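Putative DNA helicase (Lactobacillus plantarum, PDB 3DMN) is probably a DNA helicase of the UvrD-like family, inferred to couple ATP hydrolysis to DNA unwinding, and is seen here as its C-terminal domain. Local coordinates at residues T12-E17 against T139-A144; A45-V50 against E75-A80; V118-A123 against Q135-I140. One frame throughout, in Å; residues are numbered along the deposited sequence. Where two conformers were deposited one is given.

Contact 1. Residues T12-E17 against T139-A144; sequences TDFTKE and TICSRA. With ACT (acetate ion), chain G.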
loop_
_atom_site.group_PDB
_atom_site.type_symbol
_atom_site.label_atom_id
_atom_site.label_comp_id
_atom_site.label_asym_id
_atom_site.label_seq_id
_atom_site.Cartn_x
_atom_site.Cartn_y
_atom_site.Cartn_z
ATOM N N THR A 12 -8.846 -9.931 -2.675
ATOM C CA THR A 12 -10.110 -9.667 -3.365
ATOM C C THR A 12 -11.234 -9.347 -2.374
ATOM O O THR A 12 -11.993 -8.397 -2.548
ATOM C CB THR A 12 -10.469 -10.901 -4.219
ATOM O OG1 THR A 12 -9.473 -11.036 -5.249
ATOM C CG2 THR A 12 -11.864 -10.755 -4.810
ATOM N N ASP A 13 -11.328 -10.159 -1.330
ATOM C CA ASP A 13 -12.371 -9.975 -0.348
ATOM C C ASP A 13 -12.221 -8.696 0.488
ATOM O O ASP A 13 -13.205 -8.021 0.760
ATOM C CB ASP A 13 -12.441 -11.179 0.583
ATOM C CG ASP A 13 -13.132 -12.349 -0.047
ATOM O OD1 ASP A 13 -13.660 -12.257 -1.194
ATOM O OD2 ASP A 13 -13.151 -13.432 0.604
ATOM N N PHE A 14 -11.003 -8.421 0.932
ATOM C CA PHE A 14 -10.730 -7.166 1.621
ATOM C C PHE A 14 -11.054 -5.953 0.712
ATOM O O PHE A 14 -11.819 -5.031 1.099
ATOM C CB PHE A 14 -9.266 -7.149 2.045
ATOM C CG PHE A 14 -8.836 -5.821 2.624
ATOM C CD1 PHE A 14 -8.978 -5.577 3.987
ATOM C CD2 PHE A 14 -8.216 -4.874 1.825
ATOM C CE1 PHE A 14 -8.575 -4.335 4.561
ATOM C CE2 PHE A 14 -7.808 -3.646 2.358
ATOM C CZ PHE A 14 -7.954 -3.375 3.723
ATOM N N THR A 15 -10.528 -5.971 -0.520
ATOM C CA THR A 15 -10.726 -4.810 -1.365
ATOM C C THR A 15 -12.173 -4.583 -1.791
ATOM O O THR A 15 -12.610 -3.436 -1.902
ATOM C CB THR A 15 -9.802 -4.831 -2.592
ATOM O OG1 THR A 15 -10.115 -5.966 -3.422
ATOM C CG2 THR A 15 -8.344 -4.880 -2.164
ATOM N N LYS A 16 -12.927 -5.663 -2.026
ATOM C CA LYS A 16 -14.303 -5.496 -2.502
ATOM C C LYS A 16 -15.118 -4.659 -1.496
ATOM O O LYS A 16 -16.017 -3.931 -1.877
ATOM C CB LYS A 16 -14.971 -6.852 -2.775
ATOM C CG LYS A 16 -15.363 -7.609 -1.525
ATOM C CD LYS A 16 -15.739 -9.032 -1.808
ATOM C CE LYS A 16 -16.018 -9.729 -0.483
ATOM N NZ LYS A 16 -16.473 -11.154 -0.899
ATOM N N GLU A 17 -14.785 -4.761 -0.210
ATOM C CA GLU A 17 -15.605 -4.139 0.833
ATOM C C GLU A 17 -15.263 -2.664 0.986
ATOM O O GLU A 17 -15.918 -1.950 1.764
ATOM C CB GLU A 17 -15.417 -4.882 2.151
ATOM C CG GLU A 17 -15.901 -6.342 2.044
ATOM C CD GLU A 17 -16.413 -6.925 3.354
ATOM O OE1 GLU A 17 -16.178 -6.368 4.427
ATOM O OE2 GLU A 17 -16.987 -8.043 3.300
ATOM N N THR A 139 -8.896 0.975 -5.884
ATOM C CA THR A 139 -7.993 0.779 -7.023
ATOM C C THR A 139 -6.542 0.560 -6.580
ATOM O O THR A 139 -5.866 -0.302 -7.089
ATOM C CB THR A 139 -8.106 1.953 -7.981
ATOM O OG1 THR A 139 -9.459 2.003 -8.433
ATOM C CG2 THR A 139 -7.194 1.757 -9.181
ATOM N N ILE A 140 -6.068 1.365 -5.643
ATOM C CA ILE A 140 -4.698 1.204 -5.151
ATOM C C ILE A 140 -4.502 -0.177 -4.533
ATOM O O ILE A 140 -3.546 -0.889 -4.844
ATOM C CB ILE A 140 -4.389 2.279 -4.132
ATOM C CG1 ILE A 140 -4.350 3.653 -4.836
ATOM C CG2 ILE A 140 -3.069 1.984 -3.409
ATOM C CD1 ILE A 140 -4.188 4.830 -3.827
ATOM N N CYS A 141 -5.407 -0.547 -3.646
ATOM C CA CYS A 141 -5.241 -1.810 -2.937
ATOM C C CYS A 141 -5.341 -2.983 -3.914
ATOM O O CYS A 141 -4.653 -3.999 -3.727
ATOM C CB CYS A 141 -6.310 -1.927 -1.851
ATOM S SG CYS A 141 -6.050 -0.849 -0.456
ATOM N N SER A 142 -6.164 -2.829 -4.957
ATOM C CA SER A 142 -6.432 -3.894 -5.910
ATOM C C SER A 142 -5.228 -4.170 -6.841
ATOM O O SER A 142 -5.240 -5.141 -7.597
ATOM C CB SER A 142 -7.725 -3.610 -6.696
ATOM O OG SER A 142 -8.855 -3.628 -5.824
ATOM N N ARG A 143 -4.199 -3.308 -6.776
ATOM C CA ARG A 143 -2.963 -3.516 -7.554
ATOM C C ARG A 143 -2.153 -4.677 -6.993
ATOM O O ARG A 143 -1.261 -5.170 -7.670
ATOM C CB ARG A 143 -2.083 -2.278 -7.553
ATOM C CG ARG A 143 -2.795 -1.020 -8.034
ATOM C CD ARG A 143 -2.677 -0.873 -9.486
ATOM N NE ARG A 143 -3.428 0.275 -9.990
ATOM C CZ ARG A 143 -3.960 0.300 -11.206
ATOM N NH1 ARG A 143 -3.806 -0.750 -12.018
ATOM N NH2 ARG A 143 -4.652 1.370 -11.614
ATOM N N ALA A 144 -2.423 -5.064 -5.735
ATOM C CA ALA A 144 -1.665 -6.167 -5.099
ATOM C C ALA A 144 -2.187 -7.501 -5.531
ATOM O O ALA A 144 -3.401 -7.791 -5.403
ATOM C CB ALA A 144 -1.781 -6.099 -3.540
HETATM C C ACT G . -4.239 3.418 -8.766
HETATM O O ACT G . -4.388 3.249 -9.998
HETATM O OXT ACT G . -3.493 2.627 -8.191
HETATM C CH3 ACT G . -4.945 4.504 -8.046
HETATM O O HOH W 1 -10.050 -6.098 -6.446
#
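The end of helix 134-141, which probably corresponds to motif VI of UvrD-like helicases, packs here against the first helix of the fragment, 9-16, through T15, C141 and S142, with F14 at the border. T15 carries the contact. Its methyl CG2 abuts CB of C141 at 3.6 Å, while its CB lies the same 3.6 Å from OG of S142. With chi1 at 63°, the hydroxyl of T15 sits between its own backbone N and carbonyl carbon, where it hydrogen-bonds to the carbonyl of I11, and CG2 is turned to C141. S142 likewise bonds back to a carbonyl four residues earlier, that of Y138. Each hydroxyl is therefore tied to its own helix. In one of the two conformers of S142 a water bridges them, donating to OG1 of T15 at 3.0 Å and to OG of S142 at 2.8 Å; in the other the bridge is doubtful. Beside this polar seam, SG of C141 approaches the F14 ring at its edge, near the ring plane, 4.3 Å from CE2. The ring and C141 both reach strand 147-153, touching L148, so the apolar side of the seam runs down onto the sheet. After C141 the chain makes a type I turn to A144, and R143 is carried to the other side, away from T15. NH1 of R143 bonds to the carbonyl of L113. In relatives the arginine of motif VI contacts the ATP phosphates, and a bound acetate, probably from the crystallisation liquor, is consistent with an anion site here. The acetate methyl lies 3.4 Å from CG1 of I140, and NE of R143 donates to OXT of the acetate at 3.0 Å, nearly straight at 172°.

Contact 2. Residues A45-V50 against E75-A80; sequences AGVDQV and EALTKA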
loop_
_atom_site.group_PDB
_atom_site.type_symbol
_atom_site.label_atom_id
_atom_site.label_comp_id
_atom_site.label_asym_id
_atom_site.label_seq_id
_atom_site.Cartn_x
_atom_site.Cartn_y
_atom_site.Cartn_z
ATOM N N ALA A 45 7.364 6.849 12.576
ATOM C CA ALA A 45 6.933 5.490 12.901
ATOM C C ALA A 45 6.311 4.761 11.697
ATOM O O ALA A 45 6.438 3.523 11.525
ATOM C CB ALA A 45 5.974 5.512 14.053
ATOM N N GLY A 46 5.591 5.522 10.867
ATOM C CA GLY A 46 5.075 4.936 9.615
ATOM C C GLY A 46 6.201 4.450 8.734
ATOM O O GLY A 46 6.137 3.350 8.192
ATOM N N VAL A 47 7.247 5.276 8.597
ATOM C CA VAL A 47 8.395 4.902 7.770
ATOM C C VAL A 47 9.078 3.648 8.378
ATOM O O VAL A 47 9.467 2.747 7.639
ATOM C CB VAL A 47 9.360 6.081 7.669
ATOM C CG1 VAL A 47 10.640 5.664 6.961
ATOM C CG2 VAL A 47 8.682 7.258 6.902
ATOM N N ASP A 48 9.197 3.577 9.714
ATOM C CA ASP A 48 9.725 2.359 10.356
ATOM C C ASP A 48 8.953 1.122 9.840
ATOM O O ASP A 48 9.533 0.056 9.544
ATOM C CB ASP A 48 9.494 2.398 11.868
ATOM C CG ASP A 48 10.421 3.377 12.616
ATOM O OD1 ASP A 48 11.341 3.980 12.004
ATOM O OD2 ASP A 48 10.311 3.442 13.876
ATOM N N GLN A 49 7.624 1.245 9.792
ATOM C CA GLN A 49 6.842 0.077 9.387
ATOM C C GLN A 49 7.057 -0.271 7.930
ATOM O O GLN A 49 7.057 -1.463 7.567
ATOM C CB GLN A 49 5.347 0.227 9.703
ATOM C CG GLN A 49 4.520 -0.991 9.281
ATOM C CD GLN A 49 4.967 -2.331 9.878
ATOM O OE1 GLN A 49 5.479 -2.410 11.003
ATOM N NE2 GLN A 49 4.754 -3.404 9.113
ATOM N N VAL A 50 7.222 0.739 7.082
ATOM C CA VAL A 50 7.537 0.485 5.666
ATOM C C VAL A 50 8.883 -0.269 5.546
ATOM O O VAL A 50 9.011 -1.244 4.794
ATOM C CB VAL A 50 7.580 1.777 4.857
ATOM C CG1 VAL A 50 8.025 1.502 3.460
ATOM C CG2 VAL A 50 6.174 2.438 4.852
ATOM N N GLU A 75 7.080 11.943 -2.658
ATOM C CA GLU A 75 8.385 12.603 -2.496
ATOM C C GLU A 75 8.811 12.575 -1.026
ATOM O O GLU A 75 9.975 12.319 -0.731
ATOM C CB GLU A 75 8.276 14.046 -3.001
ATOM C CG GLU A 75 8.295 14.052 -4.488
ATOM C CD GLU A 75 7.983 15.398 -5.086
ATOM O OE1 GLU A 75 7.379 16.237 -4.385
ATOM O OE2 GLU A 75 8.346 15.607 -6.271
ATOM N N ALA A 76 7.875 12.874 -0.118
ATOM C CA ALA A 76 8.211 12.930 1.327
ATOM C C ALA A 76 8.641 11.526 1.790
ATOM O O ALA A 76 9.613 11.385 2.526
ATOM C CB ALA A 76 7.026 13.393 2.122
ATOM N N LEU A 77 7.931 10.494 1.331
ATOM C CA LEU A 77 8.259 9.115 1.751
ATOM C C LEU A 77 9.603 8.720 1.187
ATOM O O LEU A 77 10.405 8.077 1.870
ATOM C CB LEU A 77 7.170 8.134 1.309
ATOM C CG LEU A 77 7.517 6.684 1.651
ATOM C CD1 LEU A 77 7.661 6.511 3.175
ATOM C CD2 LEU A 77 6.506 5.697 1.057
ATOM N N THR A 78 9.822 9.064 -0.081
ATOM C CA THR A 78 11.071 8.714 -0.771
ATOM C C THR A 78 12.268 9.306 -0.034
ATOM O O THR A 78 13.251 8.590 0.221
ATOM C CB THR A 78 11.004 9.142 -2.251
ATOM O OG1 THR A 78 9.996 8.374 -2.908
ATOM C CG2 THR A 78 12.389 8.920 -2.918
ATOM N N LYS A 79 12.207 10.597 0.279
ATOM C CA LYS A 79 13.317 11.255 0.993
ATOM C C LYS A 79 13.570 10.498 2.305
ATOM O O LYS A 79 14.712 10.215 2.661
ATOM C CB LYS A 79 12.948 12.707 1.277
ATOM C CG LYS A 79 14.001 13.414 2.111
ATOM C CD LYS A 79 13.597 14.852 2.415
ATOM C CE LYS A 79 14.561 15.465 3.429
ATOM N NZ LYS A 79 14.226 16.878 3.799
ATOM N N ALA A 80 12.493 10.166 3.026
ATOM C CA ALA A 80 12.635 9.493 4.325
ATOM C C ALA A 80 13.244 8.092 4.139
ATOM O O ALA A 80 14.155 7.702 4.875
ATOM C CB ALA A 80 11.309 9.391 5.009
#
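Two helices approach most closely in these segments at V47 and A80, whose CA atoms are 7.1 Å apart, and A80 presents no more than a methyl there. V47 aims its side chain at the other helix, and a single methyl does the touching. CG2 meets CD1 of L77 at 3.9 Å and CB of A80 at 3.9 Å, two carbons that lie 5.0 Å apart and belong to residues three positions apart, about one turn, on helix 71-82. The methyl thus beds between the leucine branch and the alanine. Its place follows from the valine torsion: with chi1 at 173°, CG1 is anti to the backbone N and CG2 is anti to the carbonyl carbon, on the amide side of the residue. L77 starts off to the side, but its extended first torsion (chi1 176°) swings the isobutyl group across the gap. V47 and L77 then run alongside each other, pointing opposite ways, rather than meeting end on. One turn further along helix 43-59, CG2 of V50 comes within 4.6 Å of CD1 of L77, a looser approach that continues the apolar strip. The contact is made of aliphatic carbons throughout; the charged D48 turns elsewhere and pairs with R84. Helices 43-59 and 71-82 follow one another in the chain with strand 64-68 between them, and they lie side by side on one face of the parallel sheet. V47, V50 and L77 rest together on W121 of strand 118-121, V50 and L77 also touch I66 of strand 64-68, and T78 leans onto strand 88-90.

Contact 3. Residues V118-A123 against Q135-I140; sequences VIVWNA and QLLYTI. With ACT (acetate ion), chain K; ACT (acetate ion), chain L.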
loop_
_atom_site.group_PDB
_atom_site.type_symbol
_atom_site.label_atom_id
_atom_site.label_comp_id
_atom_site.label_asym_id
_atom_site.label_seq_id
_atom_site.Cartn_x
_atom_site.Cartn_y
_atom_site.Cartn_z
ATOM N N VAL A 118 2.160 -4.995 -2.441
ATOM C CA VAL A 118 1.965 -3.551 -2.415
ATOM C C VAL A 118 1.992 -3.119 -0.963
ATOM O O VAL A 118 1.394 -3.766 -0.107
ATOM C CB VAL A 118 0.579 -3.153 -3.035
ATOM C CG1 VAL A 118 0.255 -1.671 -2.747
ATOM C CG2 VAL A 118 0.610 -3.409 -4.572
ATOM N N ILE A 119 2.651 -1.995 -0.727
ATOM C CA ILE A 119 2.484 -1.286 0.564
ATOM C C ILE A 119 1.768 0.027 0.268
ATOM O O ILE A 119 2.288 0.829 -0.508
ATOM C CB ILE A 119 3.831 -1.013 1.204
ATOM C CG1 ILE A 119 4.553 -2.326 1.529
ATOM C CG2 ILE A 119 3.689 -0.106 2.490
ATOM C CD1 ILE A 119 6.079 -2.123 1.897
ATOM N N VAL A 120 0.554 0.211 0.806
ATOM C CA VAL A 120 -0.182 1.457 0.626
ATOM C C VAL A 120 0.328 2.453 1.647
ATOM O O VAL A 120 0.171 2.272 2.854
ATOM C CB VAL A 120 -1.716 1.250 0.799
ATOM C CG1 VAL A 120 -2.444 2.535 0.526
ATOM C CG2 VAL A 120 -2.180 0.150 -0.149
ATOM N N TRP A 121 0.895 3.556 1.149
ATOM C CA TRP A 121 1.478 4.533 2.073
ATOM C C TRP A 121 0.436 5.535 2.575
ATOM O O TRP A 121 -0.185 6.321 1.810
ATOM C CB TRP A 121 2.681 5.279 1.428
ATOM C CG TRP A 121 3.138 6.415 2.255
ATOM C CD1 TRP A 121 3.092 7.759 1.921
ATOM C CD2 TRP A 121 3.643 6.350 3.593
ATOM N NE1 TRP A 121 3.590 8.532 2.967
ATOM C CE2 TRP A 121 3.912 7.688 4.010
ATOM C CE3 TRP A 121 3.932 5.294 4.473
ATOM C CZ2 TRP A 121 4.449 7.974 5.264
ATOM C CZ3 TRP A 121 4.443 5.595 5.753
ATOM C CH2 TRP A 121 4.686 6.923 6.116
ATOM N N ASN A 122 0.267 5.506 3.892
ATOM C CA ASN A 122 -0.529 6.516 4.607
ATOM C C ASN A 122 -2.008 6.489 4.236
ATOM O O ASN A 122 -2.597 7.507 3.827
ATOM C CB ASN A 122 0.054 7.918 4.536
ATOM C CG ASN A 122 -0.220 8.682 5.836
ATOM O OD1 ASN A 122 -0.885 8.127 6.704
ATOM N ND2 ASN A 122 0.232 9.943 5.948
ATOM N N ALA A 123 -2.585 5.324 4.458
ATOM C CA ALA A 123 -4.015 5.083 4.282
ATOM C C ALA A 123 -4.795 5.607 5.494
ATOM O O ALA A 123 -5.527 4.835 6.150
ATOM C CB ALA A 123 -4.262 3.559 4.141
ATOM N N GLN A 135 -13.175 4.850 -4.463
ATOM C CA GLN A 135 -12.756 4.244 -5.744
ATOM C C GLN A 135 -11.223 4.236 -5.815
ATOM O O GLN A 135 -10.603 3.235 -6.185
ATOM C CB GLN A 135 -13.336 5.028 -6.917
ATOM C CG GLN A 135 -12.899 4.484 -8.251
ATOM C CD GLN A 135 -13.371 3.051 -8.439
ATOM O OE1 GLN A 135 -14.500 2.712 -8.092
ATOM N NE2 GLN A 135 -12.515 2.216 -9.000
ATOM N N LEU A 136 -10.615 5.362 -5.443
ATOM C CA LEU A 136 -9.143 5.454 -5.416
ATOM C C LEU A 136 -8.510 4.425 -4.476
ATOM O O LEU A 136 -7.596 3.696 -4.880
ATOM C CB LEU A 136 -8.732 6.876 -5.004
ATOM C CG LEU A 136 -7.224 7.048 -4.829
ATOM C CD1 LEU A 136 -6.513 6.931 -6.156
ATOM C CD2 LEU A 136 -6.929 8.421 -4.192
ATOM N N LEU A 137 -8.981 4.361 -3.226
ATOM C CA LEU A 137 -8.378 3.450 -2.276
ATOM C C LEU A 137 -8.563 2.010 -2.732
ATOM O O LEU A 137 -7.626 1.214 -2.659
ATOM C CB LEU A 137 -8.984 3.669 -0.882
ATOM C CG LEU A 137 -8.373 2.834 0.232
ATOM C CD1 LEU A 137 -6.870 3.118 0.378
ATOM C CD2 LEU A 137 -9.128 3.146 1.532
ATOM N N TYR A 138 -9.748 1.697 -3.252
ATOM C CA TYR A 138 -10.007 0.370 -3.820
ATOM C C TYR A 138 -9.006 0.050 -4.946
ATOM O O TYR A 138 -8.386 -1.017 -4.982
ATOM C CB TYR A 138 -11.420 0.367 -4.387
ATOM C CG TYR A 138 -11.699 -0.845 -5.233
ATOM C CD1 TYR A 138 -11.972 -2.065 -4.628
ATOM C CD2 TYR A 138 -11.685 -0.760 -6.608
ATOM C CE1 TYR A 138 -12.263 -3.205 -5.425
ATOM C CE2 TYR A 138 -11.947 -1.860 -7.402
ATOM C CZ TYR A 138 -12.227 -3.076 -6.809
ATOM O OH TYR A 138 -12.487 -4.161 -7.637
ATOM N N THR A 139 -8.896 0.975 -5.884
ATOM C CA THR A 139 -7.993 0.779 -7.023
ATOM C C THR A 139 -6.542 0.560 -6.580
ATOM O O THR A 139 -5.866 -0.302 -7.089
ATOM C CB THR A 139 -8.106 1.953 -7.981
ATOM O OG1 THR A 139 -9.459 2.003 -8.433
ATOM C CG2 THR A 139 -7.194 1.757 -9.181
ATOM N N ILE A 140 -6.068 1.365 -5.643
ATOM C CA ILE A 140 -4.698 1.204 -5.151
ATOM C C ILE A 140 -4.502 -0.177 -4.533
ATOM O O ILE A 140 -3.546 -0.889 -4.844
ATOM C CB ILE A 140 -4.389 2.279 -4.132
ATOM C CG1 ILE A 140 -4.350 3.653 -4.836
ATOM C CG2 ILE A 140 -3.069 1.984 -3.409
ATOM C CD1 ILE A 140 -4.188 4.830 -3.827
HETATM C C ACT K . 2.604 11.538 3.729
HETATM O O ACT K . 3.689 11.394 3.019
HETATM O OXT ACT K . 1.485 11.057 3.349
HETATM C CH3 ACT K . 2.613 12.263 5.031
HETATM C C ACT L . 1.171 12.234 8.569
HETATM O O ACT L . 2.187 12.021 7.857
HETATM O OXT ACT L . 0.079 11.700 8.264
HETATM C CH3 ACT L . 1.267 13.118 9.778
#
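V120, L137 and I140 form a helix-on-sheet contact inside the beta-alpha-beta unit made by strand 118-121, helix 134-141 and strand 147-153. The short axes run nearly antiparallel, at 153°, and pass 10.5 Å apart, as expected where a helix returns the chain for a parallel strand. CG2 of I140 comes down over both methyls of V120, 3.8 Å from CG2 and slightly further from CG1, the two side chains crossing obliquely. The isoleucine torsion (chi1 -67°) places that methyl anti to its backbone N. CD1 of L137 adds a looser touch, 4.5 Å from CG1 of V120. Away from the strand, OG1 of T139 donates to O of Q135 at 2.8 Å. W121 points to the other sheet face, where its indole packs against V47 and V50 of helix 43-59 and L77 of helix 71-82. NE1 of W121 donates almost straight to an acetate O at 2.9 Å, in the ring plane, while CB of N122 sits over the rim of one indole face. Replacing W121 by alanine would probably open a gap beneath V47, V50 and L77 and deprive that acetate of its indole donor. ND2 of N122 donates to OXT of the same acetate and, at 2.9 Å, to OXT of a second. The chemistry divides accordingly: helix and strand meet essentially through aliphatic carbons, whereas N-H groups at and just past the strand end donate to small anions, probably from the crystallisation liquor.

Overall arrangement
The three contacts span both faces of one parallel sheet, consistent with the RecA-like, P-loop NTPase fold of UvrD-like helicases. Contacts 1 and 3, with centres 8 Å apart, share T139 and I140 on helix 134-141, and SG of C141 rests on CG2 of V120. Contact 2 lies across the sheet, its centre 22 Å from that of contact 1 and 15 Å from that of contact 3; W121 bridges the latter pair. Along the chain, contact 2 is nested within the long loop that contact 1 closes, and it is complete before contact 3 begins. Strand 118-121 is thus packed from both sides, and helix 9-16 is joined to the probable motif VI region.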